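Local coordinates for protein EH1AB1 (Metagenome, PDB 6I8F) that probably hydrolyses carboxylic esters, as a serine ester hydrolase of the alpha/beta hydrolase fold, at residues A[18-23]-A[297-302]; A[180-185]-A[199-204]; A[248-253]-A[277-282]; A[301-306]-A[314-319]. All coordinates share one frame; numbering follows the deposited sequence.

Contact 1 (A[18-23]-A[297-302])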
loop_
_atom_site.group_PDB
_atom_site.type_symbol
_atom_site.label_atom_id
_atom_site.label_comp_id
_atom_site.label_asym_id
_atom_site.label_seq_id
_atom_site.Cartn_x
_atom_site.Cartn_y
_atom_site.Cartn_z
ATOM N N PRO A 18 9.517 -15.547 -14.131
ATOM C CA PRO A 18 9.988 -15.756 -15.499
ATOM C C PRO A 18 10.567 -14.502 -16.176
ATOM O O PRO A 18 11.678 -14.565 -16.711
ATOM C CB PRO A 18 8.725 -16.240 -16.227
ATOM C CG PRO A 18 7.936 -16.954 -15.153
ATOM C CD PRO A 18 8.208 -16.173 -13.880
ATOM N N GLU A 19 9.832 -13.379 -16.147
ATOM C CA GLU A 19 10.289 -12.138 -16.829
ATOM C C GLU A 19 11.621 -11.666 -16.229
ATOM O O GLU A 19 12.477 -11.132 -16.930
ATOM C CB GLU A 19 9.220 -11.039 -16.785
ATOM C CG GLU A 19 8.911 -10.490 -15.386
ATOM C CD GLU A 19 7.967 -9.296 -15.370
ATOM O OE1 GLU A 19 7.267 -9.092 -16.390
ATOM O OE2 GLU A 19 7.966 -8.538 -14.358
ATOM N N THR A 20 11.796 -11.869 -14.923
ATOM C CA THR A 20 13.015 -11.484 -14.237
ATOM C C THR A 20 14.188 -12.345 -14.730
ATOM O O THR A 20 15.219 -11.822 -15.143
ATOM C CB THR A 20 12.861 -11.580 -12.711
ATOM O OG1 THR A 20 11.638 -10.954 -12.315
ATOM C CG2 THR A 20 14.024 -10.940 -11.989
ATOM N N ARG A 21 14.022 -13.664 -14.645
ATOM C CA ARG A 21 14.990 -14.651 -15.170
ATOM C C ARG A 21 15.356 -14.306 -16.623
ATOM O O ARG A 21 16.531 -14.271 -16.976
ATOM C CB ARG A 21 14.415 -16.068 -15.076
ATOM C CG ARG A 21 15.281 -17.032 -14.277
ATOM C CD ARG A 21 14.578 -18.330 -13.911
ATOM N NE ARG A 21 13.319 -18.144 -13.192
ATOM C CZ ARG A 21 12.147 -18.646 -13.577
ATOM N NH1 ARG A 21 12.057 -19.356 -14.689
ATOM N NH2 ARG A 21 11.067 -18.452 -12.842
ATOM N N ASN A 22 14.336 -14.046 -17.451
ATOM C CA ASN A 22 14.533 -13.710 -18.863
ATOM C C ASN A 22 15.444 -12.486 -18.980
ATOM O O ASN A 22 16.376 -12.499 -19.794
ATOM C CB ASN A 22 13.217 -13.502 -19.613
ATOM C CG ASN A 22 12.487 -14.801 -19.882
ATOM O OD1 ASN A 22 13.065 -15.883 -19.761
ATOM N ND2 ASN A 22 11.215 -14.708 -20.233
ATOM N N LEU A 23 15.199 -11.450 -18.167
ATOM C CA LEU A 23 16.029 -10.243 -18.237
ATOM C C LEU A 23 17.470 -10.558 -17.808
ATOM O O LEU A 23 18.423 -10.032 -18.392
ATOM C CB LEU A 23 15.463 -9.119 -17.362
ATOM C CG LEU A 23 16.287 -7.833 -17.401
ATOM C CD1 LEU A 23 16.349 -7.274 -18.820
ATOM C CD2 LEU A 23 15.747 -6.780 -16.445
ATOM N N GLY A 297 10.349 -11.809 -6.263
ATOM C CA GLY A 297 10.733 -12.401 -7.549
ATOM C C GLY A 297 11.154 -11.376 -8.596
ATOM O O GLY A 297 11.262 -11.727 -9.760
ATOM N N THR A 298 11.394 -10.118 -8.201
ATOM C CA THR A 298 11.931 -9.110 -9.120
ATOM C C THR A 298 13.169 -8.476 -8.482
ATOM O O THR A 298 13.495 -8.763 -7.324
ATOM C CB THR A 298 10.882 -8.066 -9.532
ATOM O OG1 THR A 298 11.406 -7.319 -10.637
ATOM C CG2 THR A 298 10.487 -7.145 -8.398
ATOM N N ILE A 299 13.827 -7.598 -9.245
ATOM C CA ILE A 299 15.155 -7.122 -8.930
ATOM C C ILE A 299 15.139 -5.607 -8.749
ATOM O O ILE A 299 14.265 -4.920 -9.255
ATOM C CB ILE A 299 16.155 -7.506 -10.043
ATOM C CG1 ILE A 299 15.699 -6.993 -11.411
ATOM C CG2 ILE A 299 16.399 -9.008 -10.041
ATOM C CD1 ILE A 299 16.714 -7.195 -12.516
ATOM N N HIS A 300 16.190 -5.116 -8.093
ATOM C CA HIS A 300 16.473 -3.714 -8.011
ATOM C C HIS A 300 16.477 -3.117 -9.427
ATOM O O HIS A 300 17.083 -3.677 -10.339
ATOM C CB HIS A 300 17.807 -3.494 -7.294
ATOM C CG HIS A 300 17.992 -2.097 -6.829
ATOM N ND1 HIS A 300 17.414 -1.627 -5.651
ATOM C CD2 HIS A 300 18.654 -1.057 -7.387
ATOM C CE1 HIS A 300 17.735 -0.353 -5.503
ATOM N NE2 HIS A 300 18.502 0.019 -6.558
ATOM N N GLY A 301 15.795 -1.978 -9.589
ATOM C CA GLY A 301 15.696 -1.272 -10.873
ATOM C C GLY A 301 14.376 -1.499 -11.590
ATOM O O GLY A 301 14.081 -0.784 -12.537
ATOM N N PHE A 302 13.570 -2.479 -11.149
ATOM C CA PHE A 302 12.411 -2.940 -11.928
ATOM C C PHE A 302 11.371 -1.823 -12.138
ATOM O O PHE A 302 10.596 -1.892 -13.072
ATOM C CB PHE A 302 11.775 -4.178 -11.287
ATOM C CG PHE A 302 10.831 -3.943 -10.131
ATOM C CD1 PHE A 302 11.304 -3.710 -8.848
ATOM C CD2 PHE A 302 9.460 -4.030 -10.315
ATOM C CE1 PHE A 302 10.425 -3.523 -7.788
ATOM C CE2 PHE A 302 8.583 -3.843 -9.256
ATOM C CZ PHE A 302 9.068 -3.600 -7.990
HETATM O O HOH W 1 9.963 -8.675 -12.521
#

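Contact 2 (A[180-185]-A[199-204])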
loop_
_atom_site.group_PDB
_atom_site.type_symbol
_atom_site.label_atom_id
_atom_site.label_comp_id
_atom_site.label_asym_id
_atom_site.label_seq_id
_atom_site.Cartn_x
_atom_site.Cartn_y
_atom_site.Cartn_z
ATOM N N MET A 180 17.450 10.055 -1.339
ATOM C CA MET A 180 17.336 11.517 -1.430
ATOM C C MET A 180 16.002 11.969 -0.832
ATOM O O MET A 180 15.965 12.894 -0.033
ATOM C CB MET A 180 17.415 12.005 -2.879
ATOM C CG MET A 180 17.704 13.497 -2.984
ATOM S SD MET A 180 18.215 14.021 -4.642
ATOM C CE MET A 180 19.824 13.253 -4.791
ATOM N N ALA A 181 14.908 11.318 -1.250
ATOM C CA ALA A 181 13.579 11.666 -0.775
ATOM C C ALA A 181 13.520 11.507 0.747
ATOM O O ALA A 181 13.035 12.386 1.434
ATOM C CB ALA A 181 12.523 10.832 -1.468
ATOM N N ALA A 182 14.024 10.386 1.269
ATOM C CA ALA A 182 13.974 10.155 2.714
ATOM C C ALA A 182 14.737 11.263 3.448
ATOM O O ALA A 182 14.287 11.786 4.483
ATOM C CB ALA A 182 14.534 8.796 3.049
ATOM N N VAL A 183 15.909 11.603 2.911
ATOM C CA VAL A 183 16.815 12.560 3.539
ATOM C C VAL A 183 16.202 13.959 3.489
ATOM O O VAL A 183 16.308 14.683 4.466
ATOM C CB VAL A 183 18.214 12.503 2.903
ATOM C CG1 VAL A 183 19.073 13.705 3.283
ATOM C CG2 VAL A 183 18.917 11.210 3.269
ATOM N N VAL A 184 15.558 14.327 2.368
ATOM C CA VAL A 184 14.892 15.633 2.264
ATOM C C VAL A 184 13.896 15.802 3.418
ATOM O O VAL A 184 13.838 16.862 4.036
ATOM C CB VAL A 184 14.199 15.851 0.901
ATOM C CG1 VAL A 184 13.288 17.072 0.917
ATOM C CG2 VAL A 184 15.211 15.966 -0.229
ATOM N N CYS A 185 13.103 14.761 3.693
ATOM C CA CYS A 185 12.092 14.825 4.767
ATOM C C CYS A 185 12.755 15.058 6.129
ATOM O O CYS A 185 12.288 15.909 6.903
ATOM C CB CYS A 185 11.257 13.557 4.827
ATOM S SG CYS A 185 10.242 13.312 3.346
ATOM N N GLN A 199 6.016 10.904 1.291
ATOM C CA GLN A 199 7.294 10.438 0.758
ATOM C C GLN A 199 7.092 9.076 0.079
ATOM O O GLN A 199 6.563 8.144 0.669
ATOM C CB GLN A 199 8.392 10.417 1.831
ATOM C CG GLN A 199 8.104 9.520 3.038
ATOM C CD GLN A 199 9.166 9.610 4.112
ATOM O OE1 GLN A 199 10.363 9.511 3.840
ATOM N NE2 GLN A 199 8.742 9.795 5.357
ATOM N N MET A 200 7.510 8.990 -1.188
ATOM C CA MET A 200 7.394 7.774 -1.968
ATOM C C MET A 200 8.801 7.198 -2.144
ATOM O O MET A 200 9.582 7.685 -2.956
ATOM C CB MET A 200 6.741 8.051 -3.330
ATOM C CG MET A 200 6.679 6.822 -4.238
ATOM S SD MET A 200 6.280 7.228 -5.963
ATOM C CE MET A 200 4.641 7.920 -5.783
ATOM N N LEU A 201 9.127 6.181 -1.344
ATOM C CA LEU A 201 10.463 5.602 -1.321
ATOM C C LEU A 201 10.453 4.255 -2.056
ATOM O O LEU A 201 9.961 3.251 -1.550
ATOM C CB LEU A 201 10.924 5.454 0.132
ATOM C CG LEU A 201 10.689 6.654 1.052
ATOM C CD1 LEU A 201 11.222 6.342 2.445
ATOM C CD2 LEU A 201 11.328 7.924 0.514
ATOM N N ILE A 202 10.996 4.261 -3.275
ATOM C CA ILE A 202 11.066 3.074 -4.129
ATOM C C ILE A 202 12.459 2.442 -3.957
ATOM O O ILE A 202 13.463 3.035 -4.338
ATOM C CB ILE A 202 10.788 3.430 -5.601
ATOM C CG1 ILE A 202 9.479 4.207 -5.789
ATOM C CG2 ILE A 202 10.859 2.176 -6.464
ATOM C CD1 ILE A 202 8.244 3.552 -5.188
ATOM N N TYR A 203 12.477 1.231 -3.394
ATOM C CA TYR A 203 13.682 0.485 -3.001
ATOM C C TYR A 203 14.813 1.450 -2.662
ATOM O O TYR A 203 15.845 1.457 -3.322
ATOM C CB TYR A 203 14.074 -0.598 -4.016
ATOM C CG TYR A 203 13.911 -0.300 -5.483
ATOM C CD1 TYR A 203 14.698 0.632 -6.136
ATOM C CD2 TYR A 203 12.986 -1.001 -6.234
ATOM C CE1 TYR A 203 14.556 0.871 -7.495
ATOM C CE2 TYR A 203 12.842 -0.787 -7.594
ATOM C CZ TYR A 203 13.633 0.148 -8.228
ATOM O OH TYR A 203 13.471 0.341 -9.563
ATOM N N PRO A 204 14.657 2.279 -1.608
ATOM C CA PRO A 204 15.699 3.224 -1.214
ATOM C C PRO A 204 16.908 2.517 -0.587
ATOM O O PRO A 204 16.749 1.453 0.006
ATOM C CB PRO A 204 14.994 4.092 -0.157
ATOM C CG PRO A 204 13.965 3.159 0.460
ATOM C CD PRO A 204 13.502 2.296 -0.695
HETATM O O HOH W 2 12.199 10.212 5.631
#

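Contact 3 (A[248-253]-A[277-282])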
loop_
_atom_site.group_PDB
_atom_site.type_symbol
_atom_site.label_atom_id
_atom_site.label_comp_id
_atom_site.label_asym_id
_atom_site.label_seq_id
_atom_site.Cartn_x
_atom_site.Cartn_y
_atom_site.Cartn_z
ATOM N N LEU A 248 23.770 9.929 4.453
ATOM C CA LEU A 248 24.136 8.649 3.830
ATOM C C LEU A 248 23.328 7.485 4.416
ATOM O O LEU A 248 23.249 6.424 3.808
ATOM C CB LEU A 248 25.625 8.376 4.070
ATOM C CG LEU A 248 26.629 9.268 3.347
ATOM C CD1 LEU A 248 28.036 8.974 3.854
ATOM C CD2 LEU A 248 26.568 9.065 1.844
ATOM N N SER A 249 22.857 7.650 5.655
ATOM C CA SER A 249 22.324 6.558 6.458
ATOM C C SER A 249 21.087 7.029 7.215
ATOM O O SER A 249 21.078 7.047 8.448
ATOM C CB SER A 249 23.392 6.028 7.387
ATOM O OG SER A 249 24.426 5.400 6.643
ATOM N N PRO A 250 20.007 7.439 6.507
ATOM C CA PRO A 250 18.826 7.982 7.178
ATOM C C PRO A 250 18.130 6.983 8.118
ATOM O O PRO A 250 17.421 7.412 9.042
ATOM C CB PRO A 250 17.912 8.420 6.018
ATOM C CG PRO A 250 18.383 7.606 4.820
ATOM C CD PRO A 250 19.874 7.431 5.038
ATOM N N LEU A 251 18.345 5.679 7.909
ATOM C CA LEU A 251 17.829 4.646 8.807
ATOM C C LEU A 251 18.295 4.872 10.258
ATOM O O LEU A 251 17.613 4.433 11.191
ATOM C CB LEU A 251 18.265 3.262 8.322
ATOM C CG LEU A 251 17.728 2.072 9.123
ATOM C CD1 LEU A 251 16.204 2.055 9.133
ATOM C CD2 LEU A 251 18.268 0.768 8.576
ATOM N N LEU A 252 19.434 5.550 10.454
ATOM C CA LEU A 252 20.041 5.653 11.781
ATOM C C LEU A 252 19.503 6.859 12.554
ATOM O O LEU A 252 19.957 7.101 13.645
ATOM C CB LEU A 252 21.566 5.757 11.640
ATOM C CG LEU A 252 22.236 4.634 10.848
ATOM C CD1 LEU A 252 23.738 4.859 10.764
ATOM C CD2 LEU A 252 21.950 3.274 11.466
ATOM N N ALA A 253 18.544 7.615 12.012
ATOM C CA ALA A 253 17.946 8.705 12.790
ATOM C C ALA A 253 17.463 8.177 14.150
ATOM O O ALA A 253 16.978 7.044 14.277
ATOM C CB ALA A 253 16.823 9.361 12.033
ATOM N N ARG A 277 12.831 -2.218 4.160
ATOM C CA ARG A 277 11.797 -2.694 5.057
ATOM C C ARG A 277 12.037 -2.131 6.464
ATOM O O ARG A 277 11.101 -1.648 7.123
ATOM C CB ARG A 277 11.752 -4.223 5.080
ATOM C CG ARG A 277 10.542 -4.759 5.824
ATOM C CD ARG A 277 10.469 -6.267 5.767
ATOM N NE ARG A 277 9.286 -6.721 6.477
ATOM C CZ ARG A 277 9.057 -7.971 6.836
ATOM N NH1 ARG A 277 9.915 -8.924 6.492
ATOM N NH2 ARG A 277 7.986 -8.249 7.564
ATOM N N ALA A 278 13.298 -2.170 6.908
ATOM C CA ALA A 278 13.689 -1.604 8.203
ATOM C C ALA A 278 13.210 -0.155 8.326
ATOM O O ALA A 278 12.727 0.248 9.381
ATOM C CB ALA A 278 15.187 -1.701 8.386
ATOM N N TYR A 279 13.363 0.630 7.252
ATOM C CA TYR A 279 12.950 2.050 7.246
ATOM C C TYR A 279 11.429 2.172 7.463
ATOM O O TYR A 279 10.952 2.996 8.279
ATOM C CB TYR A 279 13.422 2.741 5.964
ATOM C CG TYR A 279 13.535 4.237 6.116
ATOM C CD1 TYR A 279 14.650 4.811 6.706
ATOM C CD2 TYR A 279 12.509 5.074 5.721
ATOM C CE1 TYR A 279 14.758 6.183 6.867
ATOM C CE2 TYR A 279 12.589 6.448 5.885
ATOM C CZ TYR A 279 13.724 7.007 6.452
ATOM O OH TYR A 279 13.807 8.358 6.627
ATOM N N ALA A 280 10.660 1.342 6.763
ATOM C CA ALA A 280 9.199 1.294 6.926
ATOM C C ALA A 280 8.839 0.896 8.362
ATOM O O ALA A 280 7.936 1.466 8.962
ATOM C CB ALA A 280 8.596 0.339 5.923
ATOM N N ASP A 281 9.559 -0.092 8.905
ATOM C CA ASP A 281 9.364 -0.547 10.286
ATOM C C ASP A 281 9.544 0.617 11.274
ATOM O O ASP A 281 8.730 0.774 12.181
ATOM C CB ASP A 281 10.307 -1.701 10.640
ATOM C CG ASP A 281 9.939 -3.015 9.976
ATOM O OD1 ASP A 281 8.796 -3.128 9.456
ATOM O OD2 ASP A 281 10.808 -3.903 9.949
ATOM N N ARG A 282 10.595 1.427 11.095
ATOM C CA ARG A 282 10.866 2.563 11.986
ATOM C C ARG A 282 9.756 3.607 11.843
ATOM O O ARG A 282 9.305 4.194 12.863
ATOM C CB ARG A 282 12.229 3.207 11.714
ATOM C CG ARG A 282 13.437 2.296 11.922
ATOM C CD ARG A 282 14.153 2.356 13.261
ATOM N NE ARG A 282 14.046 3.606 14.003
ATOM C CZ ARG A 282 15.053 4.427 14.314
ATOM N NH1 ARG A 282 16.248 4.296 13.759
ATOM N NH2 ARG A 282 14.852 5.397 15.188
#

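Contact 4 (A[301-306]-A[314-319])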
loop_
_atom_site.group_PDB
_atom_site.type_symbol
_atom_site.label_atom_id
_atom_site.label_comp_id
_atom_site.label_asym_id
_atom_site.label_seq_id
_atom_site.Cartn_x
_atom_site.Cartn_y
_atom_site.Cartn_z
ATOM N N GLY A 301 15.795 -1.978 -9.589
ATOM C CA GLY A 301 15.696 -1.272 -10.873
ATOM C C GLY A 301 14.376 -1.499 -11.590
ATOM O O GLY A 301 14.081 -0.784 -12.537
ATOM N N PHE A 302 13.570 -2.479 -11.149
ATOM C CA PHE A 302 12.411 -2.940 -11.928
ATOM C C PHE A 302 11.371 -1.823 -12.138
ATOM O O PHE A 302 10.596 -1.892 -13.072
ATOM C CB PHE A 302 11.775 -4.178 -11.287
ATOM C CG PHE A 302 10.831 -3.943 -10.131
ATOM C CD1 PHE A 302 11.304 -3.710 -8.848
ATOM C CD2 PHE A 302 9.460 -4.030 -10.315
ATOM C CE1 PHE A 302 10.425 -3.523 -7.788
ATOM C CE2 PHE A 302 8.583 -3.843 -9.256
ATOM C CZ PHE A 302 9.068 -3.600 -7.990
ATOM N N PHE A 303 11.359 -0.813 -11.257
ATOM C CA PHE A 303 10.370 0.286 -11.252
ATOM C C PHE A 303 10.488 1.100 -12.543
ATOM O O PHE A 303 9.511 1.689 -12.996
ATOM C CB PHE A 303 10.568 1.185 -10.022
ATOM C CG PHE A 303 9.445 2.136 -9.675
ATOM C CD1 PHE A 303 9.576 3.497 -9.901
ATOM C CD2 PHE A 303 8.294 1.688 -9.048
ATOM C CE1 PHE A 303 8.566 4.384 -9.550
ATOM C CE2 PHE A 303 7.289 2.573 -8.681
ATOM C CZ PHE A 303 7.424 3.921 -8.937
ATOM N N SER A 304 11.692 1.142 -13.120
ATOM C CA SER A 304 11.904 1.898 -14.337
ATOM C C SER A 304 12.382 1.017 -15.497
ATOM O O SER A 304 12.527 1.531 -16.583
ATOM C CB SER A 304 12.839 3.051 -14.097
ATOM O OG SER A 304 14.101 2.584 -13.673
ATOM N N LEU A 305 12.568 -0.291 -15.285
ATOM C CA LEU A 305 12.925 -1.220 -16.381
ATOM C C LEU A 305 11.662 -1.825 -16.992
ATOM O O LEU A 305 11.599 -3.030 -17.269
ATOM C CB LEU A 305 13.853 -2.317 -15.856
ATOM C CG LEU A 305 15.275 -1.862 -15.560
ATOM C CD1 LEU A 305 15.991 -2.879 -14.677
ATOM C CD2 LEU A 305 16.046 -1.629 -16.850
ATOM N N THR A 306 10.683 -0.963 -17.281
ATOM C CA THR A 306 9.328 -1.401 -17.534
ATOM C C THR A 306 9.139 -1.855 -18.988
ATOM O O THR A 306 8.062 -2.305 -19.337
ATOM C CB THR A 306 8.356 -0.309 -17.086
ATOM O OG1 THR A 306 8.783 0.943 -17.621
ATOM C CG2 THR A 306 8.284 -0.228 -15.576
ATOM N N LYS A 314 3.121 -2.519 -12.750
ATOM C CA LYS A 314 2.248 -2.766 -11.608
ATOM C C LYS A 314 2.711 -1.921 -10.413
ATOM O O LYS A 314 1.878 -1.306 -9.771
ATOM C CB LYS A 314 2.212 -4.257 -11.269
ATOM C CG LYS A 314 1.606 -5.137 -12.354
ATOM C CD LYS A 314 0.227 -5.667 -12.023
ATOM C CE LYS A 314 -0.608 -5.959 -13.255
ATOM N NZ LYS A 314 0.076 -6.934 -14.142
ATOM N N ALA A 315 4.037 -1.871 -10.165
ATOM C CA ALA A 315 4.624 -1.104 -9.062
ATOM C C ALA A 315 4.402 0.401 -9.258
ATOM O O ALA A 315 4.071 1.103 -8.283
ATOM C CB ALA A 315 6.087 -1.407 -8.907
ATOM N N ASN A 316 4.621 0.881 -10.489
ATOM C CA ASN A 316 4.301 2.259 -10.898
ATOM C C ASN A 316 2.863 2.583 -10.474
ATOM O O ASN A 316 2.610 3.556 -9.752
ATOM C CB ASN A 316 4.437 2.488 -12.411
ATOM C CG ASN A 316 5.851 2.462 -12.967
ATOM O OD1 ASN A 316 6.022 2.454 -14.194
ATOM N ND2 ASN A 316 6.863 2.455 -12.106
ATOM N N ASP A 317 1.924 1.748 -10.934
ATOM C CA ASP A 317 0.491 1.973 -10.720
ATOM C C ASP A 317 0.157 1.947 -9.219
ATOM O O ASP A 317 -0.664 2.741 -8.751
ATOM C CB ASP A 317 -0.335 0.966 -11.526
ATOM C CG ASP A 317 -0.163 1.141 -13.028
ATOM O OD1 ASP A 317 0.491 2.135 -13.441
ATOM O OD2 ASP A 317 -0.648 0.275 -13.783
ATOM N N GLU A 318 0.772 1.028 -8.458
ATOM C CA GLU A 318 0.508 0.945 -7.014
ATOM C C GLU A 318 1.024 2.200 -6.284
ATOM O O GLU A 318 0.336 2.768 -5.447
ATOM C CB GLU A 318 1.117 -0.314 -6.395
ATOM C CG GLU A 318 0.841 -0.397 -4.915
ATOM C CD GLU A 318 1.187 -1.698 -4.218
ATOM O OE1 GLU A 318 1.763 -2.611 -4.861
ATOM O OE2 GLU A 318 0.895 -1.775 -3.019
ATOM N N ALA A 319 2.254 2.615 -6.577
ATOM C CA ALA A 319 2.836 3.806 -5.950
ATOM C C ALA A 319 1.951 5.031 -6.235
ATOM O O ALA A 319 1.576 5.782 -5.325
ATOM C CB ALA A 319 4.240 4.007 -6.458
HETATM O O HOH W 3 7.648 2.893 -16.149
#

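Contact 1 (A[18-23]-A[297-302])
T20 gives its hydroxyl to the backbone of G297: OG1 donates to G297 O at 2.7 Å, lying in the carbonyl plane with a C=O...donor angle of 146°. With OG1 set anti to the carbonyl carbon of its own residue (chi1 -47°), the hydroxyl faces G297 while the methyl on the other branch is turned to I299. A water works the same corner. It donates to T20 OG1 at 2.8 Å and to E19 OE2 at 2.7 Å, and shares a hydrogen bond with T298 OG1, so a buried hydroxyl pair and a carboxylate are tied through one molecule. The same carboxylate also receives the backbone N-H groups of S310 and Q311, where helix 310-327 starts.

The apolar part sits beside this polar cluster. T20 CG2 meets I299 CG2 at 3.6 Å, and one turn further along the helix L23 CD2 reaches I299 CD1 at 4.1 Å. Helix 18-32 is thus fastened to the loop that carries H300, whose bonds to S175 and D270 are consistent with the catalytic triad of an alpha/beta hydrolase.

Contact 2 (A[180-185]-A[199-204])
A181 and A182 receive the forked end of L201, the main apolar contact between helix 176-190 and strand 198-202. L201 CD2 lies 3.7 Å from A181 CB and just as near the backbone nitrogen of A182, while its other methyl, CD1, comes within 4.2 Å of A182 CB. Setting CG anti to the carbonyl carbon (chi1 -46°) swings the two methyls over to the helix. Small alanines allow the close fit, with the axes of the two short segments 8.1 Å apart and their directions 148° from each other.

Sulfur packing comes next. C185 SG rests against the aliphatic root of Q199, 3.8 Å from CB, and is about equally near the amide oxygen OE1.

The polar end of Q199 is satisfied in two directions. A water donates to Q199 OE1 at 2.7 Å and to A182 O at 2.9 Å, bridging strand and helix, and NE2 is bonded to P260 O, in the loop leading into strand 262-267. A181 and C185 also touch V171 on strand 169-174. Helix 176-190 therefore packs on both strands that it connects, the layering of a beta-alpha-beta crossover, here probably the one that follows the nucleophile elbow in the alpha/beta hydrolase fold.

Contact 3 (A[248-253]-A[277-282])
R282 reaches across to the carbonyl of A253 and holds that one oxygen with two nitrogens: NH2 to A253 O at 2.8 Å and NH1 to A253 O at 2.9 Å. Both bonds are bent, with N-H...O angles of 132° and 130°, as expected when two donors of one guanidinium converge on a single atom that is also tilted from its plane. L251 O lies 2.9 Å from R282 NH1. The side chain gets there by bending at chi2 and chi3, and R282 CG packs on L251 CD1 on the way. A leucine in its place would probably leave A253 O without both of these donors and the end of the loop at A253 less firmly tied to the helix.

Next to the arginine, L251 CD2 meets A278 CB at 4.0 Å, and L251 CD1 lies over the helix backbone, 3.7 Å from Y279 N. The Y279 ring presents an edge to the P250-L251 peptide, with CE1 3.7 Å from P250 O. Further out, Q186 NE2 bonds both P250 O and Y279 OH, and F256 stacks edge-to-face with the tyrosine. The 3-10 segment 250-252 is thereby clasped against helix 273-285, a loop packed on a helix in one of the helical layers of the alpha/beta/alpha sandwich of the alpha/beta hydrolase fold.

Contact 4 (A[301-306]-A[314-319])
F303 puts one ring face under the amide of N316 and turns its edge to A315 and A319; I202 of strand 198-202 lies against the opposite face. From CB, chi1 of -165° places CG anti to the backbone N, which sends the ring to the helix. All six ring carbons lie about equally near N316 ND2, which stands over the centre, 3.3 Å above the plane. On the rim, CD2 turns to A315 CB at 3.8 Å; CE2 comes to 3.6 Å from A315 O; and CZ, the far end, meets A319 CB at 4.0 Å. Ring and amide planes are 83° apart, so the amide stands nearly upright on the ring.

That amide is fixed by more than the ring. N316 ND2 donates to F303 O at 2.9 Å, a fairly straight bond (158°) that lies in the carbonyl plane on a lone pair, so the same residue offers both its ring face and its carbonyl to one nitrogen. The amide oxygen is held too: a water donates to N316 OD1 at 2.6 Å and is bonded to T306 OG1, which also has A59 N as a partner. Replacing the F303 ring by the methyl of an alanine would probably open a gap between I202 and helix 310-327 and leave the N316 amide without the face it stands on.

The neighbouring ring of F302 adds its CE2 against A315 CB at 3.5 Å. On the sheet side, A319 rests on M200 and F263. The contact seats the loop that follows H300, the probable catalytic histidine, on the C-terminal helix of the alpha/beta hydrolase fold.

Overall arrangement
Contacts 1 and 4 share G301 and F302, with centres 11 Å apart, and hold the H300 loop from two directions: helix 18-32 at one end, helix 310-327 at the other. Contacts 2 and 3 belong to the opposite side of the sheet, contact 2 between sheet and helix 176-190, contact 3 on helix 273-285, centres 10 Å apart. Y203, just after strand 198-202, links the two groups: its hydroxyl bonds F303 N and its ring meets that of H300. Along the chain contacts 2 and 3 follow each other inside the long loop closed by contact 1, and contact 4 comes last. Contacts 1, 2 and 4 thus meet near the probable triad, while contacts 3 and 4 reach the second subunit.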